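Local coordinates for protein putative primosome component (Streptococcus pyogenes serotype M3, PDB 2QGZ) that probably loads the replicative helicase onto DNA as a primosome component, using an ATP-binding domain of the P-loop NTPase class, at residues 182-196 and 208-222. Numbering follows the deposited sequence.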
ATOM      1  N   VAL A 182       4.767  12.196   8.803  1.00 49.47           N
ATOM      2  CA  VAL A 182       5.181  10.860   8.401  1.00 48.48           C
ATOM      3  C   VAL A 182       5.479  10.621   6.928  1.00 46.76           C
ATOM      4  O   VAL A 182       4.800  11.136   6.041  1.00 47.54           O
ATOM      5  CB  VAL A 182       4.131   9.829   8.871  1.00 50.08           C
ATOM      6  CG1 VAL A 182       2.755  10.247   8.396  1.00 49.93           C
ATOM      7  CG2 VAL A 182       4.485   8.444   8.354  1.00 50.10           C
ATOM      8  N   SER A 183       6.514   9.822   6.691  1.00 45.02           N
ATOM      9  CA  SER A 183       6.944   9.451   5.349  1.00 43.88           C
ATOM     10  C   SER A 183       6.221   8.164   4.976  1.00 41.46           C
ATOM     11  O   SER A 183       5.946   7.327   5.828  1.00 39.83           O
ATOM     12  CB  SER A 183       8.458   9.198   5.314  1.00 45.97           C
ATOM     13  OG  SER A 183       9.193  10.351   5.693  1.00 49.48           O
ATOM     14  N   THR A 184       5.913   8.011   3.701  1.00 39.47           N
ATOM     15  CA  THR A 184       5.233   6.823   3.224  1.00 38.83           C
ATOM     16  C   THR A 184       5.956   6.394   1.968  1.00 38.82           C
ATOM     17  O   THR A 184       6.527   7.228   1.267  1.00 41.04           O
ATOM     18  CB  THR A 184       3.749   7.113   2.860  1.00 38.54           C
ATOM     19  OG1 THR A 184       3.013   7.467   4.038  1.00 36.87           O
ATOM     20  CG2 THR A 184       3.100   5.887   2.234  1.00 38.91           C
ATOM     21  N   THR A 185       5.952   5.096   1.696  1.00 38.49           N
ATOM     22  CA  THR A 185       6.575   4.587   0.490  1.00 38.36           C
ATOM     23  C   THR A 185       5.510   3.862  -0.307  1.00 38.74           C
ATOM     24  O   THR A 185       4.829   2.972   0.208  1.00 37.29           O
ATOM     25  CB  THR A 185       7.718   3.605   0.785  1.00 39.94           C
ATOM     26  OG1 THR A 185       8.790   4.303   1.426  1.00 44.32           O
ATOM     27  CG2 THR A 185       8.237   2.988  -0.510  1.00 38.61           C
ATOM     28  N   LEU A 186       5.355   4.275  -1.560  1.00 37.63           N
ATOM     29  CA  LEU A 186       4.397   3.665  -2.471  1.00 38.06           C
ATOM     30  C   LEU A 186       5.270   2.834  -3.400  1.00 37.59           C
ATOM     31  O   LEU A 186       6.144   3.356  -4.078  1.00 37.32           O
ATOM     32  CB  LEU A 186       3.659   4.751  -3.248  1.00 40.57           C
ATOM     33  CG  LEU A 186       2.918   5.761  -2.369  1.00 41.00           C
ATOM     34  CD1 LEU A 186       2.615   7.025  -3.156  1.00 44.99           C
ATOM     35  CD2 LEU A 186       1.645   5.132  -1.865  1.00 44.16           C
ATOM     36  N   LEU A 187       5.025   1.536  -3.430  1.00 37.69           N
ATOM     37  CA  LEU A 187       5.837   0.640  -4.228  1.00 38.34           C
ATOM     38  C   LEU A 187       5.035  -0.245  -5.174  1.00 38.93           C
ATOM     39  O   LEU A 187       4.061  -0.875  -4.770  1.00 38.04           O
ATOM     40  CB  LEU A 187       6.670  -0.208  -3.265  1.00 36.79           C
ATOM     41  CG  LEU A 187       7.464  -1.425  -3.718  1.00 39.60           C
ATOM     42  CD1 LEU A 187       8.606  -1.653  -2.741  1.00 39.97           C
ATOM     43  CD2 LEU A 187       6.553  -2.651  -3.791  1.00 40.26           C
ATOM     44  N   HIS A 188       5.438  -0.287  -6.440  1.00 40.29           N
ATOM     45  CA  HIS A 188       4.751  -1.129  -7.412  1.00 43.23           C
ATOM     46  C   HIS A 188       5.399  -2.507  -7.294  1.00 43.58           C
ATOM     47  O   HIS A 188       6.469  -2.742  -7.853  1.00 41.66           O
ATOM     48  CB  HIS A 188       4.930  -0.577  -8.827  1.00 43.76           C
ATOM     49  CG  HIS A 188       4.099  -1.282  -9.853  1.00 46.06           C
ATOM     50  ND1 HIS A 188       4.648  -1.971 -10.913  1.00 46.10           N
ATOM     51  CD2 HIS A 188       2.755  -1.414  -9.973  1.00 47.53           C
ATOM     52  CE1 HIS A 188       3.677  -2.497 -11.642  1.00 48.25           C
ATOM     53  NE2 HIS A 188       2.520  -2.173 -11.092  1.00 46.97           N
ATOM     54  N   PHE A 189       4.742  -3.408  -6.567  1.00 44.82           N
ATOM     55  CA  PHE A 189       5.274  -4.747  -6.324  1.00 46.57           C
ATOM     56  C   PHE A 189       5.828  -5.520  -7.526  1.00 48.01           C
ATOM     57  O   PHE A 189       6.979  -5.963  -7.499  1.00 48.52           O
ATOM     58  CB  PHE A 189       4.242  -5.625  -5.604  1.00 45.33           C
ATOM     59  CG  PHE A 189       4.832  -6.882  -5.046  1.00 45.01           C
ATOM     60  CD1 PHE A 189       5.732  -6.828  -3.986  1.00 43.28           C
ATOM     61  CD2 PHE A 189       4.548  -8.119  -5.623  1.00 46.30           C
ATOM     62  CE1 PHE A 189       6.345  -7.984  -3.512  1.00 44.13           C
ATOM     63  CE2 PHE A 189       5.157  -9.285  -5.154  1.00 43.47           C
ATOM     64  CZ  PHE A 189       6.056  -9.216  -4.101  1.00 45.54           C
ATOM     65  N   PRO A 190       5.020  -5.713  -8.583  1.00 50.24           N
ATOM     66  CA  PRO A 190       5.513  -6.450  -9.757  1.00 51.31           C
ATOM     67  C   PRO A 190       6.890  -5.975 -10.255  1.00 53.11           C
ATOM     68  O   PRO A 190       7.708  -6.787 -10.686  1.00 53.66           O
ATOM     69  CB  PRO A 190       4.412  -6.231 -10.786  1.00 51.59           C
ATOM     70  CG  PRO A 190       3.177  -6.190  -9.928  1.00 50.70           C
ATOM     71  CD  PRO A 190       3.612  -5.314  -8.769  1.00 49.32           C
ATOM     72  N   SER A 191       7.147  -4.669 -10.187  1.00 52.56           N
ATOM     73  CA  SER A 191       8.429  -4.120 -10.631  1.00 52.99           C
ATOM     74  C   SER A 191       9.519  -4.301  -9.583  1.00 52.90           C
ATOM     75  O   SER A 191      10.683  -4.496  -9.920  1.00 52.38           O
ATOM     76  CB  SER A 191       8.296  -2.633 -10.958  1.00 51.70           C
ATOM     77  OG  SER A 191       7.364  -2.437 -12.003  1.00 55.60           O
ATOM     78  N   PHE A 192       9.140  -4.222  -8.315  1.00 52.04           N
ATOM     79  CA  PHE A 192      10.088  -4.391  -7.222  1.00 52.48           C
ATOM     80  C   PHE A 192      10.580  -5.838  -7.209  1.00 53.56           C
ATOM     81  O   PHE A 192      11.769  -6.095  -7.052  1.00 51.98           O
ATOM     82  CB  PHE A 192       9.403  -4.060  -5.896  1.00 51.01           C
ATOM     83  CG  PHE A 192      10.240  -4.343  -4.684  1.00 48.77           C
ATOM     84  CD1 PHE A 192      11.226  -3.453  -4.280  1.00 48.89           C
ATOM     85  CD2 PHE A 192      10.019  -5.494  -3.929  1.00 48.40           C
ATOM     86  CE1 PHE A 192      11.982  -3.701  -3.133  1.00 48.49           C
ATOM     87  CE2 PHE A 192      10.769  -5.757  -2.781  1.00 48.27           C
ATOM     88  CZ  PHE A 192      11.751  -4.857  -2.380  1.00 49.26           C
ATOM     89  N   ALA A 193       9.652  -6.777  -7.378  1.00 54.93           N
ATOM     90  CA  ALA A 193       9.983  -8.195  -7.384  1.00 56.78           C
ATOM     91  C   ALA A 193      11.050  -8.484  -8.432  1.00 57.94           C
ATOM     92  O   ALA A 193      12.095  -9.059  -8.121  1.00 58.62           O
ATOM     93  CB  ALA A 193       8.732  -9.027  -7.667  1.00 55.89           C
ATOM     94  N   ILE A 194      10.778  -8.081  -9.671  1.00 59.45           N
ATOM     95  CA  ILE A 194      11.705  -8.282 -10.779  1.00 60.86           C
ATOM     96  C   ILE A 194      13.044  -7.567 -10.567  1.00 62.27           C
ATOM     97  O   ILE A 194      14.102  -8.156 -10.788  1.00 63.11           O
ATOM     98  CB  ILE A 194      11.084  -7.800 -12.113  1.00 61.74           C
ATOM     99  CG1 ILE A 194       9.931  -8.723 -12.508  1.00 62.05           C
ATOM    100  CG2 ILE A 194      12.141  -7.770 -13.209  1.00 61.84           C
ATOM    101  CD1 ILE A 194       9.283  -8.366 -13.822  1.00 63.48           C
ATOM    102  N   ASP A 195      13.006  -6.307 -10.145  1.00 62.09           N
ATOM    103  CA  ASP A 195      14.236  -5.553  -9.923  1.00 63.47           C
ATOM    104  C   ASP A 195      15.077  -6.106  -8.770  1.00 63.44           C
ATOM    105  O   ASP A 195      16.307  -6.014  -8.788  1.00 62.61           O
ATOM    106  CB  ASP A 195      13.921  -4.076  -9.672  1.00 65.37           C
ATOM    107  CG  ASP A 195      13.357  -3.385 -10.902  1.00 69.07           C
ATOM    108  OD1 ASP A 195      13.945  -3.556 -11.993  1.00 70.66           O
ATOM    109  OD2 ASP A 195      12.334  -2.667 -10.783  1.00 70.47           O
ATOM    110  N   VAL A 196      14.416  -6.675  -7.766  1.00 63.81           N
ATOM    111  CA  VAL A 196      15.128  -7.240  -6.623  1.00 64.65           C
ATOM    112  C   VAL A 196      15.604  -8.643  -6.972  1.00 65.76           C
ATOM    113  O   VAL A 196      16.629  -9.093  -6.472  1.00 65.02           O
ATOM    114  CB  VAL A 196      14.233  -7.319  -5.362  1.00 62.97           C
ATOM    115  CG1 VAL A 196      13.045  -8.231  -5.614  1.00 63.53           C
ATOM    116  CG2 VAL A 196      15.042  -7.839  -4.194  1.00 62.26           C
ATOM    117  N   GLU A 208      18.226  -1.658  -1.631  1.00 71.93           N
ATOM    118  CA  GLU A 208      16.968  -2.196  -2.150  1.00 70.93           C
ATOM    119  C   GLU A 208      15.834  -2.432  -1.147  1.00 69.29           C
ATOM    120  O   GLU A 208      14.844  -1.700  -1.152  1.00 69.42           O
ATOM    121  CB  GLU A 208      17.243  -3.500  -2.901  1.00 73.78           C
ATOM    122  CG  GLU A 208      16.155  -3.898  -3.892  1.00 77.26           C
ATOM    123  CD  GLU A 208      16.120  -2.992  -5.116  1.00 79.71           C
ATOM    124  OE1 GLU A 208      15.298  -3.245  -6.028  1.00 80.60           O
ATOM    125  OE2 GLU A 208      16.917  -2.027  -5.165  1.00 80.35           O
ATOM    126  N   ILE A 209      15.964  -3.450  -0.297  1.00 66.49           N
ATOM    127  CA  ILE A 209      14.904  -3.753   0.660  1.00 64.65           C
ATOM    128  C   ILE A 209      14.995  -3.085   2.033  1.00 63.58           C
ATOM    129  O   ILE A 209      14.007  -3.048   2.764  1.00 63.63           O
ATOM    130  CB  ILE A 209      14.745  -5.284   0.873  1.00 63.97           C
ATOM    131  CG1 ILE A 209      15.500  -5.736   2.118  1.00 64.36           C
ATOM    132  CG2 ILE A 209      15.263  -6.036  -0.336  1.00 64.02           C
ATOM    133  CD1 ILE A 209      15.184  -7.158   2.518  1.00 66.23           C
ATOM    134  N   ASP A 210      16.162  -2.563   2.397  1.00 62.14           N
ATOM    135  CA  ASP A 210      16.294  -1.908   3.693  1.00 60.81           C
ATOM    136  C   ASP A 210      15.607  -0.553   3.711  1.00 59.63           C
ATOM    137  O   ASP A 210      15.152  -0.091   4.757  1.00 60.14           O
ATOM    138  CB  ASP A 210      17.761  -1.727   4.071  1.00 62.95           C
ATOM    139  CG  ASP A 210      18.263  -2.824   4.987  1.00 64.52           C
ATOM    140  OD1 ASP A 210      17.521  -3.204   5.921  1.00 64.66           O
ATOM    141  OD2 ASP A 210      19.402  -3.292   4.783  1.00 63.83           O
ATOM    142  N   ALA A 211      15.536   0.086   2.552  1.00 57.22           N
ATOM    143  CA  ALA A 211      14.898   1.389   2.453  1.00 56.90           C
ATOM    144  C   ALA A 211      13.389   1.212   2.426  1.00 54.57           C
ATOM    145  O   ALA A 211      12.634   2.176   2.518  1.00 57.28           O
ATOM    146  CB  ALA A 211      15.358   2.096   1.185  1.00 57.34           C
ATOM    147  N   VAL A 212      12.955  -0.033   2.322  1.00 51.84           N
ATOM    148  CA  VAL A 212      11.540  -0.345   2.229  1.00 47.42           C
ATOM    149  C   VAL A 212      10.906  -0.981   3.465  1.00 46.33           C
ATOM    150  O   VAL A 212       9.798  -0.615   3.850  1.00 48.01           O
ATOM    151  CB  VAL A 212      11.304  -1.256   0.992  1.00 46.16           C
ATOM    152  CG1 VAL A 212      10.018  -2.037   1.124  1.00 44.66           C
ATOM    153  CG2 VAL A 212      11.289  -0.407  -0.264  1.00 44.83           C
ATOM    154  N   LYS A 213      11.597  -1.918   4.100  1.00 43.27           N
ATOM    155  CA  LYS A 213      11.015  -2.594   5.248  1.00 40.74           C
ATOM    156  C   LYS A 213      10.836  -1.785   6.523  1.00 39.47           C
ATOM    157  O   LYS A 213       9.980  -2.111   7.336  1.00 39.12           O
ATOM    158  CB  LYS A 213      11.795  -3.871   5.570  1.00 40.76           C
ATOM    159  CG  LYS A 213      13.181  -3.672   6.143  1.00 39.17           C
ATOM    160  CD  LYS A 213      13.691  -4.998   6.691  1.00 41.01           C
ATOM    161  CE  LYS A 213      15.155  -4.935   7.094  1.00 41.23           C
ATOM    162  NZ  LYS A 213      15.434  -3.840   8.054  1.00 42.25           N
ATOM    163  N   ASN A 214      11.621  -0.733   6.716  1.00 38.65           N
ATOM    164  CA  ASN A 214      11.476   0.033   7.945  1.00 37.91           C
ATOM    165  C   ASN A 214      10.751   1.373   7.819  1.00 36.55           C
ATOM    166  O   ASN A 214      10.713   2.141   8.781  1.00 35.67           O
ATOM    167  CB  ASN A 214      12.846   0.241   8.611  1.00 38.55           C
ATOM    168  CG  ASN A 214      12.727   0.607  10.097  1.00 39.44           C
ATOM    169  OD1 ASN A 214      12.041  -0.081  10.859  1.00 42.96           O
ATOM    170  ND2 ASN A 214      13.393   1.689  10.509  1.00 37.45           N
ATOM    171  N   VAL A 215      10.168   1.666   6.658  1.00 35.44           N
ATOM    172  CA  VAL A 215       9.449   2.928   6.515  1.00 33.43           C
ATOM    173  C   VAL A 215       8.197   2.904   7.392  1.00 34.13           C
ATOM    174  O   VAL A 215       7.571   1.862   7.573  1.00 35.45           O
ATOM    175  CB  VAL A 215       9.050   3.201   5.056  1.00 33.91           C
ATOM    176  CG1 VAL A 215      10.308   3.354   4.204  1.00 31.84           C
ATOM    177  CG2 VAL A 215       8.158   2.077   4.528  1.00 31.84           C
ATOM    178  N   PRO A 216       7.819   4.055   7.959  1.00 32.96           N
ATOM    179  CA  PRO A 216       6.639   4.147   8.827  1.00 33.61           C
ATOM    180  C   PRO A 216       5.356   3.553   8.252  1.00 32.60           C
ATOM    181  O   PRO A 216       4.607   2.881   8.958  1.00 33.85           O
ATOM    182  CB  PRO A 216       6.517   5.643   9.074  1.00 32.80           C
ATOM    183  CG  PRO A 216       7.948   6.097   9.036  1.00 32.18           C
ATOM    184  CD  PRO A 216       8.476   5.369   7.829  1.00 31.52           C
ATOM    185  N   VAL A 217       5.101   3.822   6.980  1.00 30.90           N
ATOM    186  CA  VAL A 217       3.907   3.329   6.309  1.00 29.47           C
ATOM    187  C   VAL A 217       4.324   2.871   4.924  1.00 28.90           C
ATOM    188  O   VAL A 217       4.934   3.627   4.175  1.00 26.98           O
ATOM    189  CB  VAL A 217       2.847   4.429   6.154  1.00 27.79           C
ATOM    190  CG1 VAL A 217       1.662   3.894   5.393  1.00 29.37           C
ATOM    191  CG2 VAL A 217       2.408   4.921   7.506  1.00 30.30           C
ATOM    192  N   LEU A 218       3.978   1.636   4.590  1.00 28.03           N
ATOM    193  CA  LEU A 218       4.345   1.052   3.311  1.00 28.39           C
ATOM    194  C   LEU A 218       3.114   0.624   2.517  1.00 28.81           C
ATOM    195  O   LEU A 218       2.205  -0.029   3.058  1.00 28.61           O
ATOM    196  CB  LEU A 218       5.257  -0.155   3.552  1.00 26.22           C
ATOM    197  CG  LEU A 218       5.679  -0.936   2.309  1.00 29.02           C
ATOM    198  CD1 LEU A 218       6.548  -0.056   1.406  1.00 26.95           C
ATOM    199  CD2 LEU A 218       6.443  -2.181   2.735  1.00 25.42           C
ATOM    200  N   ILE A 219       3.087   0.997   1.241  1.00 28.92           N
ATOM    201  CA  ILE A 219       1.986   0.651   0.359  1.00 30.82           C
ATOM    202  C   ILE A 219       2.535  -0.289  -0.714  1.00 32.44           C
ATOM    203  O   ILE A 219       3.419   0.097  -1.478  1.00 32.68           O
ATOM    204  CB  ILE A 219       1.421   1.897  -0.375  1.00 33.12           C
ATOM    205  CG1 ILE A 219       1.060   3.012   0.619  1.00 35.53           C
ATOM    206  CG2 ILE A 219       0.239   1.486  -1.251  1.00 30.13           C
ATOM    207  CD1 ILE A 219      -0.033   2.670   1.587  1.00 37.10           C
ATOM    208  N   LEU A 220       2.021  -1.512  -0.775  1.00 31.61           N
ATOM    209  CA  LEU A 220       2.467  -2.471  -1.788  1.00 34.47           C
ATOM    210  C   LEU A 220       1.408  -2.527  -2.903  1.00 35.68           C
ATOM    211  O   LEU A 220       0.433  -3.274  -2.808  1.00 36.25           O
ATOM    212  CB  LEU A 220       2.657  -3.857  -1.153  1.00 34.31           C
ATOM    213  CG  LEU A 220       3.676  -3.893  -0.012  1.00 35.32           C
ATOM    214  CD1 LEU A 220       3.686  -5.257   0.625  1.00 39.38           C
ATOM    215  CD2 LEU A 220       5.060  -3.557  -0.534  1.00 34.68           C
ATOM    216  N   ASP A 221       1.605  -1.724  -3.948  1.00 38.27           N
ATOM    217  CA  ASP A 221       0.670  -1.650  -5.069  1.00 41.38           C
ATOM    218  C   ASP A 221       0.589  -2.919  -5.918  1.00 42.38           C
ATOM    219  O   ASP A 221       1.594  -3.533  -6.258  1.00 40.59           O
ATOM    220  CB  ASP A 221       0.998  -0.447  -5.952  1.00 44.17           C
ATOM    221  CG  ASP A 221       0.078  -0.337  -7.153  1.00 47.14           C
ATOM    222  OD1 ASP A 221      -1.160  -0.320  -6.972  1.00 46.81           O
ATOM    223  OD2 ASP A 221       0.596  -0.256  -8.288  1.00 49.85           O
ATOM    224  N   ASP A 222      -0.648  -3.260  -6.260  1.00 45.60           N
ATOM    225  CA  ASP A 222      -1.040  -4.446  -7.011  1.00 49.40           C
ATOM    226  C   ASP A 222      -0.168  -5.674  -6.821  1.00 48.64           C
ATOM    227  O   ASP A 222       0.555  -6.121  -7.712  1.00 47.53           O
ATOM    228  CB  ASP A 222      -1.259  -4.145  -8.510  1.00 54.41           C
ATOM    229  CG  ASP A 222       0.024  -4.002  -9.282  1.00 58.51           C
ATOM    230  OD1 ASP A 222      -0.011  -4.189 -10.521  1.00 60.56           O
ATOM    231  OD2 ASP A 222       1.062  -3.689  -8.657  1.00 62.05           O
TER
HETATM  232  O   HOH W   1      11.377   3.747   0.810  1.00 47.86           O
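Thr185 and Leu187 of strand 184-188 hydrogen-bond through their backbones to Val217, Ile219 and Asp221 of the parallel strand 217-221, and Phe189 N, just past the strand end, reaches Asp221 O at 3.2 Å.

The His188 side chain leaves its strand at CB on the same side as Asp221; with CG anti to the backbone N (chi1 -172°), the ring is carried over to the acidic pair Asp221-Asp222. CD2 meets Asp221 OD2 at the ring edge, 3.0 Å away, and Asp222 OD2 approaches CD2 obliquely at 3.1 Å. NE2, at the tip, gives a weak, bent hydrogen bond to Asp222 OD1 (3.3 Å, 129° at the hydrogen). On the other branch His188 ND1 shares a hydrogen bond with Ser191 OG (3.0 Å), which limits the ring's rotation. Pro190 CD sits over the centre of one face.

On the opposite side of the sheet, Leu187 CD1 packs 3.5 Å above the Phe192 ring, offset toward its rim, and also touches Val212 CG2.

Asp221 OD1 is hydrogen-bonded to Thr254 OG1, and the Asp221 side chain touches Ser166 of an apparent Walker A loop near a bound phosphate. Both carboxylates thus stand at the strand end beside that loop, consistent with a Walker B motif, with His188 packed against them.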